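Local coordinates for protein fatty Acyl-Adenylate Ligase (Escherichia coli, PDB 3PBK) that belongs to the AMP-binding enzyme family (ANL clan), and is modelled here with 5'-O-[(S)-(dodecanoyloxy)(hydroxy)phosphoryl]adenosine bound, at residues A[390-402]-A[408-420]. Residues are numbered along the deposited sequence; the frame is centred on the assembly and turned at random.
Sequences LPEHGIEIRNEAG and RVVGHICISGPSL
An antiparallel beta ribbon, in which Gly394 to Arg398 run against His412 to Ser416, forms part of a branched antiparallel sheet in this AMP-binding-family protein. Glu396 and Cys414 form a hydrogen-bonded pair: Glu396 N meets Cys414 O at 2.9 Å in the carbonyl plane, and Cys414 N returns a bond to Glu396 O. Such pairs flank it along the ribbon, Arg398 with His412 and Gly394 with Ser416, where the bond from Ser416 N is weak; glycine suits 394 because Ser416 OG lies close. On the face of Glu396, the extended chain of Arg398 passes Cys414, its CD 3.6 Å from Cys414 SG, a small, polarisable neighbour, while NE makes a salt bridge to Glu396 OE2 at 3.1 Å. Trp439 adds a cation-pi contact to this arginine. The opposite face carries beta-branched isoleucines, which favour extended backbone and offer apolar surface: Ile397 and Ile413 lie side by side, CD1 of Ile397 being 3.8 Å from CG1 of Ile413. Where the ribbon ends, Pro418 presents CD over one face of the His393 imidazole, 3.6 Å from its centroid, a CH-pi contact. Beyond, Pro418 and Ser419 rest on helix 197-211, with Ser419 OG hydrogen-bonded to Asn203 OD1, while strand 411-416 also pairs with strands 440-442 and 444-449.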
ATOM      1  N   LEU A 390      -0.377  -2.207 -18.536  1.00 15.81           N
ATOM      2  CA  LEU A 390      -0.836  -0.900 -18.975  1.00 15.68           C
ATOM      3  C   LEU A 390      -0.161  -0.485 -20.283  1.00 16.57           C
ATOM      4  O   LEU A 390       0.938  -0.949 -20.596  1.00 16.61           O
ATOM      5  CB  LEU A 390      -0.524   0.126 -17.903  1.00 15.62           C
ATOM      6  CG  LEU A 390      -1.280  -0.070 -16.603  1.00 15.95           C
ATOM      7  CD1 LEU A 390      -0.578   0.685 -15.485  1.00 16.22           C
ATOM      8  CD2 LEU A 390      -2.718   0.395 -16.766  1.00 16.64           C
ATOM      9  N   PRO A 391      -0.820   0.394 -21.061  1.00 17.50           N
ATOM     10  CA  PRO A 391      -0.174   0.931 -22.260  1.00 17.03           C
ATOM     11  C   PRO A 391       1.247   1.413 -21.979  1.00 16.83           C
ATOM     12  O   PRO A 391       1.492   2.165 -21.032  1.00 16.28           O
ATOM     13  CB  PRO A 391      -1.078   2.105 -22.634  1.00 17.01           C
ATOM     14  CG  PRO A 391      -2.417   1.675 -22.204  1.00 16.64           C
ATOM     15  CD  PRO A 391      -2.209   0.876 -20.934  1.00 17.79           C
ATOM     16  N   GLU A 392       2.168   0.946 -22.814  1.00 16.97           N
ATOM     17  CA  GLU A 392       3.574   1.326 -22.762  1.00 17.45           C
ATOM     18  C   GLU A 392       4.368   0.666 -21.636  1.00 16.88           C
ATOM     19  O   GLU A 392       5.574   0.880 -21.534  1.00 17.11           O
ATOM     20  CB  GLU A 392       3.737   2.846 -22.740  1.00 19.00           C
ATOM     21  CG  GLU A 392       3.197   3.529 -23.999  1.00 21.93           C
ATOM     22  CD  GLU A 392       3.460   5.036 -24.032  1.00 28.23           C
ATOM     23  OE1 GLU A 392       4.327   5.507 -23.254  1.00 29.07           O
ATOM     24  OE2 GLU A 392       2.810   5.745 -24.843  1.00 30.92           O
ATOM     25  N   HIS A 393       3.706  -0.144 -20.805  1.00 16.73           N
ATOM     26  CA  HIS A 393       4.396  -0.871 -19.735  1.00 15.52           C
ATOM     27  C   HIS A 393       4.386  -2.346 -20.018  1.00 15.09           C
ATOM     28  O   HIS A 393       3.436  -2.851 -20.587  1.00 15.76           O
ATOM     29  CB  HIS A 393       3.724  -0.621 -18.399  1.00 15.06           C
ATOM     30  CG  HIS A 393       3.551   0.823 -18.095  1.00 15.15           C
ATOM     31  ND1 HIS A 393       4.390   1.509 -17.249  1.00 15.79           N
ATOM     32  CD2 HIS A 393       2.661   1.729 -18.559  1.00 16.29           C
ATOM     33  CE1 HIS A 393       4.014   2.772 -17.186  1.00 16.27           C
ATOM     34  NE2 HIS A 393       2.966   2.934 -17.973  1.00 16.27           N
ATOM     35  N   GLY A 394       5.436  -3.044 -19.609  1.00 14.97           N
ATOM     36  CA  GLY A 394       5.507  -4.476 -19.820  1.00 14.69           C
ATOM     37  C   GLY A 394       5.401  -5.267 -18.534  1.00 15.18           C
ATOM     38  O   GLY A 394       5.836  -4.806 -17.469  1.00 15.29           O
ATOM     39  N   ILE A 395       4.799  -6.452 -18.620  1.00 15.05           N
ATOM     40  CA  ILE A 395       4.790  -7.394 -17.501  1.00 14.75           C
ATOM     41  C   ILE A 395       5.213  -8.745 -18.033  1.00 14.22           C
ATOM     42  O   ILE A 395       4.633  -9.246 -18.981  1.00 14.88           O
ATOM     43  CB  ILE A 395       3.398  -7.545 -16.851  1.00 14.24           C
ATOM     44  CG1 ILE A 395       2.976  -6.264 -16.130  1.00 13.64           C
ATOM     45  CG2 ILE A 395       3.400  -8.703 -15.864  1.00 14.06           C
ATOM     46  CD1 ILE A 395       1.560  -6.322 -15.603  1.00 13.18           C
ATOM     47  N   GLU A 396       6.225  -9.337 -17.429  1.00 14.44           N
ATOM     48  CA  GLU A 396       6.765 -10.576 -17.948  1.00 15.70           C
ATOM     49  C   GLU A 396       7.070 -11.537 -16.801  1.00 15.65           C
ATOM     50  O   GLU A 396       7.549 -11.123 -15.753  1.00 15.39           O
ATOM     51  CB  GLU A 396       8.021 -10.274 -18.767  1.00 16.40           C
ATOM     52  CG  GLU A 396       8.730 -11.485 -19.355  1.00 18.04           C
ATOM     53  CD  GLU A 396       9.701 -11.095 -20.464  1.00 19.88           C
ATOM     54  OE1 GLU A 396       9.250 -10.562 -21.500  1.00 19.51           O
ATOM     55  OE2 GLU A 396      10.921 -11.311 -20.300  1.00 22.39           O
ATOM     56  N   ILE A 397       6.778 -12.817 -16.992  1.00 15.64           N
ATOM     57  CA  ILE A 397       7.050 -13.791 -15.948  1.00 16.41           C
ATOM     58  C   ILE A 397       8.352 -14.515 -16.236  1.00 17.34           C
ATOM     59  O   ILE A 397       8.500 -15.144 -17.280  1.00 18.08           O
ATOM     60  CB  ILE A 397       5.900 -14.805 -15.790  1.00 15.93           C
ATOM     61  CG1 ILE A 397       4.578 -14.076 -15.531  1.00 14.86           C
ATOM     62  CG2 ILE A 397       6.204 -15.783 -14.666  1.00 15.99           C
ATOM     63  CD1 ILE A 397       4.538 -13.328 -14.215  1.00 14.96           C
ATOM     64  N   ARG A 398       9.301 -14.413 -15.312  1.00 18.26           N
ATOM     65  CA  ARG A 398      10.609 -15.041 -15.490  1.00 19.84           C
ATOM     66  C   ARG A 398      10.945 -16.018 -14.385  1.00 20.29           C
ATOM     67  O   ARG A 398      10.451 -15.915 -13.263  1.00 19.30           O
ATOM     68  CB  ARG A 398      11.716 -13.997 -15.557  1.00 20.69           C
ATOM     69  CG  ARG A 398      11.545 -12.995 -16.652  1.00 19.76           C
ATOM     70  CD  ARG A 398      12.608 -11.935 -16.554  1.00 20.11           C
ATOM     71  NE  ARG A 398      12.474 -10.972 -17.635  1.00 19.56           N
ATOM     72  CZ  ARG A 398      13.174  -9.854 -17.718  1.00 18.58           C
ATOM     73  NH1 ARG A 398      14.053  -9.564 -16.765  1.00 17.64           N
ATOM     74  NH2 ARG A 398      12.983  -9.036 -18.748  1.00 17.83           N
ATOM     75  N   ASN A 399      11.815 -16.957 -14.719  1.00 22.74           N
ATOM     76  CA  ASN A 399      12.250 -17.954 -13.771  1.00 25.53           C
ATOM     77  C   ASN A 399      13.501 -17.517 -13.018  1.00 28.21           C
ATOM     78  O   ASN A 399      13.958 -16.374 -13.126  1.00 26.99           O
ATOM     79  CB  ASN A 399      12.533 -19.266 -14.491  1.00 26.50           C
ATOM     80  CG  ASN A 399      13.803 -19.209 -15.305  1.00 27.32           C
ATOM     81  OD1 ASN A 399      14.501 -18.188 -15.315  1.00 27.41           O
ATOM     82  ND2 ASN A 399      14.115 -20.301 -15.998  1.00 27.11           N
ATOM     83  N   GLU A 400      14.045 -18.465 -12.262  1.00 31.05           N
ATOM     84  CA  GLU A 400      15.247 -18.269 -11.469  1.00 32.64           C
ATOM     85  C   GLU A 400      16.328 -17.580 -12.288  1.00 32.37           C
ATOM     86  O   GLU A 400      16.814 -16.504 -11.929  1.00 32.43           O
ATOM     87  CB  GLU A 400      15.758 -19.632 -10.990  1.00 33.49           C
ATOM     88  CG  GLU A 400      16.361 -19.604  -9.600  1.00 37.44           C
ATOM     89  CD  GLU A 400      15.401 -19.010  -8.576  1.00 40.83           C
ATOM     90  OE1 GLU A 400      14.174 -19.285  -8.666  1.00 36.98           O
ATOM     91  OE2 GLU A 400      15.878 -18.262  -7.690  1.00 42.04           O
ATOM     92  N   ALA A 401      16.676 -18.217 -13.402  1.00 30.83           N
ATOM     93  CA  ALA A 401      17.786 -17.804 -14.252  1.00 30.58           C
ATOM     94  C   ALA A 401      17.592 -16.442 -14.912  1.00 30.83           C
ATOM     95  O   ALA A 401      18.568 -15.801 -15.304  1.00 31.26           O
ATOM     96  CB  ALA A 401      18.044 -18.870 -15.320  1.00 31.62           C
ATOM     97  N   GLY A 402      16.342 -16.010 -15.057  1.00 29.56           N
ATOM     98  CA  GLY A 402      16.057 -14.744 -15.709  1.00 28.32           C
ATOM     99  C   GLY A 402      15.491 -14.927 -17.101  1.00 26.84           C
ATOM    100  O   GLY A 402      15.380 -13.973 -17.876  1.00 24.97           O
ATOM    101  N   ARG A 408       0.907 -19.864 -17.662  1.00 16.74           N
ATOM    102  CA  ARG A 408       0.562 -20.852 -16.643  1.00 15.92           C
ATOM    103  C   ARG A 408       1.785 -21.302 -15.856  1.00 16.07           C
ATOM    104  O   ARG A 408       1.681 -22.113 -14.947  1.00 16.73           O
ATOM    105  CB  ARG A 408      -0.211 -22.042 -17.235  1.00 15.36           C
ATOM    106  CG  ARG A 408      -1.403 -21.624 -18.084  1.00 15.55           C
ATOM    107  CD  ARG A 408      -2.299 -22.785 -18.451  1.00 15.97           C
ATOM    108  NE  ARG A 408      -3.514 -22.803 -17.634  1.00 18.28           N
ATOM    109  CZ  ARG A 408      -4.741 -22.546 -18.093  1.00 19.07           C
ATOM    110  NH1 ARG A 408      -4.931 -22.257 -19.384  1.00 19.38           N
ATOM    111  NH2 ARG A 408      -5.784 -22.585 -17.262  1.00 17.54           N
ATOM    112  N   VAL A 409       2.949 -20.763 -16.190  1.00 16.26           N
ATOM    113  CA  VAL A 409       4.147 -21.072 -15.425  1.00 16.14           C
ATOM    114  C   VAL A 409       4.393 -19.998 -14.366  1.00 16.57           C
ATOM    115  O   VAL A 409       4.511 -18.822 -14.693  1.00 17.02           O
ATOM    116  CB  VAL A 409       5.355 -21.184 -16.334  1.00 15.87           C
ATOM    117  CG1 VAL A 409       6.606 -21.271 -15.506  1.00 16.24           C
ATOM    118  CG2 VAL A 409       5.213 -22.401 -17.198  1.00 16.40           C
ATOM    119  N   VAL A 410       4.452 -20.389 -13.097  1.00 15.94           N
ATOM    120  CA  VAL A 410       4.651 -19.412 -12.038  1.00 15.66           C
ATOM    121  C   VAL A 410       6.117 -19.024 -11.965  1.00 16.45           C
ATOM    122  O   VAL A 410       6.980 -19.888 -12.090  1.00 16.36           O
ATOM    123  CB  VAL A 410       4.204 -19.960 -10.686  1.00 15.72           C
ATOM    124  CG1 VAL A 410       4.477 -18.952  -9.583  1.00 15.54           C
ATOM    125  CG2 VAL A 410       2.726 -20.324 -10.735  1.00 16.00           C
ATOM    126  N   GLY A 411       6.386 -17.726 -11.787  1.00 16.69           N
ATOM    127  CA  GLY A 411       7.738 -17.202 -11.654  1.00 16.27           C
ATOM    128  C   GLY A 411       7.752 -15.765 -11.153  1.00 17.17           C
ATOM    129  O   GLY A 411       6.714 -15.256 -10.710  1.00 16.28           O
ATOM    130  N   HIS A 412       8.923 -15.118 -11.225  1.00 18.61           N
ATOM    131  CA  HIS A 412       9.122 -13.722 -10.785  1.00 17.83           C
ATOM    132  C   HIS A 412       8.420 -12.729 -11.704  1.00 16.82           C
ATOM    133  O   HIS A 412       8.717 -12.667 -12.891  1.00 16.61           O
ATOM    134  CB  HIS A 412      10.607 -13.354 -10.794  1.00 18.13           C
ATOM    135  CG  HIS A 412      11.465 -14.215  -9.917  1.00 20.96           C
ATOM    136  ND1 HIS A 412      11.087 -15.472  -9.499  1.00 22.06           N
ATOM    137  CD2 HIS A 412      12.706 -14.010  -9.413  1.00 22.15           C
ATOM    138  CE1 HIS A 412      12.046 -15.997  -8.755  1.00 24.03           C
ATOM    139  NE2 HIS A 412      13.042 -15.131  -8.692  1.00 24.56           N
ATOM    140  N   ILE A 413       7.503 -11.940 -11.156  1.00 16.33           N
ATOM    141  CA  ILE A 413       6.832 -10.898 -11.923  1.00 15.14           C
ATOM    142  C   ILE A 413       7.776  -9.725 -12.207  1.00 14.80           C
ATOM    143  O   ILE A 413       8.231  -9.058 -11.290  1.00 15.17           O
ATOM    144  CB  ILE A 413       5.634 -10.370 -11.146  1.00 14.85           C
ATOM    145  CG1 ILE A 413       4.640 -11.489 -10.881  1.00 15.15           C
ATOM    146  CG2 ILE A 413       4.971  -9.263 -11.902  1.00 14.61           C
ATOM    147  CD1 ILE A 413       3.513 -11.077  -9.944  1.00 15.03           C
ATOM    148  N   CYS A 414       8.070  -9.471 -13.475  1.00 14.54           N
ATOM    149  CA  CYS A 414       8.975  -8.386 -13.839  1.00 13.75           C
ATOM    150  C   CYS A 414       8.248  -7.294 -14.606  1.00 14.33           C
ATOM    151  O   CYS A 414       7.444  -7.568 -15.495  1.00 13.63           O
ATOM    152  CB  CYS A 414      10.141  -8.902 -14.676  1.00 15.03           C
ATOM    153  SG  CYS A 414      11.169 -10.119 -13.846  1.00 14.39           S
ATOM    154  N   ILE A 415       8.550  -6.046 -14.260  1.00 15.17           N
ATOM    155  CA  ILE A 415       7.862  -4.898 -14.830  1.00 14.21           C
ATOM    156  C   ILE A 415       8.836  -3.980 -15.555  1.00 14.59           C
ATOM    157  O   ILE A 415      10.041  -4.060 -15.339  1.00 14.64           O
ATOM    158  CB  ILE A 415       7.124  -4.100 -13.745  1.00 14.29           C
ATOM    159  CG1 ILE A 415       8.074  -3.730 -12.604  1.00 14.49           C
ATOM    160  CG2 ILE A 415       5.958  -4.899 -13.208  1.00 14.52           C
ATOM    161  CD1 ILE A 415       7.454  -2.815 -11.559  1.00 14.96           C
ATOM    162  N   SER A 416       8.301  -3.115 -16.415  1.00 14.70           N
ATOM    163  CA  SER A 416       9.106  -2.162 -17.161  1.00 14.89           C
ATOM    164  C   SER A 416       8.207  -1.119 -17.787  1.00 15.43           C
ATOM    165  O   SER A 416       7.015  -1.353 -17.973  1.00 15.24           O
ATOM    166  CB  SER A 416       9.878  -2.864 -18.269  1.00 15.15           C
ATOM    167  OG  SER A 416       9.014  -3.180 -19.341  1.00 15.36           O
ATOM    168  N   GLY A 417       8.792   0.024 -18.137  1.00 16.14           N
ATOM    169  CA  GLY A 417       8.026   1.133 -18.676  1.00 15.60           C
ATOM    170  C   GLY A 417       8.234   2.393 -17.867  1.00 15.26           C
ATOM    171  O   GLY A 417       8.915   2.377 -16.851  1.00 15.29           O
ATOM    172  N   PRO A 418       7.616   3.491 -18.300  1.00 15.63           N
ATOM    173  CA  PRO A 418       7.858   4.857 -17.816  1.00 16.04           C
ATOM    174  C   PRO A 418       7.685   5.028 -16.310  1.00 17.02           C
ATOM    175  O   PRO A 418       8.390   5.843 -15.707  1.00 17.40           O
ATOM    176  CB  PRO A 418       6.787   5.670 -18.532  1.00 15.44           C
ATOM    177  CG  PRO A 418       6.407   4.848 -19.693  1.00 16.76           C
ATOM    178  CD  PRO A 418       6.494   3.439 -19.241  1.00 15.80           C
ATOM    179  N   SER A 419       6.751   4.288 -15.719  1.00 16.25           N
ATOM    180  CA  SER A 419       6.478   4.393 -14.294  1.00 15.95           C
ATOM    181  C   SER A 419       7.617   3.861 -13.437  1.00 16.25           C
ATOM    182  O   SER A 419       7.780   4.274 -12.300  1.00 16.72           O
ATOM    183  CB  SER A 419       5.193   3.647 -13.952  1.00 16.22           C
ATOM    184  OG  SER A 419       4.085   4.242 -14.603  1.00 16.75           O
ATOM    185  N   LEU A 420       8.406   2.945 -13.985  1.00 16.40           N
ATOM    186  CA  LEU A 420       9.481   2.311 -13.232  1.00 16.17           C
ATOM    187  C   LEU A 420      10.344   3.344 -12.520  1.00 17.58           C
ATOM    188  O   LEU A 420      10.652   4.399 -13.083  1.00 17.82           O
ATOM    189  CB  LEU A 420      10.359   1.493 -14.166  1.00 15.94           C
ATOM    190  CG  LEU A 420      10.894   0.164 -13.642  1.00 15.96           C
ATOM    191  CD1 LEU A 420      12.228  -0.141 -14.287  1.00 15.98           C
ATOM    192  CD2 LEU A 420      11.036   0.208 -12.149  1.00 16.83           C
TER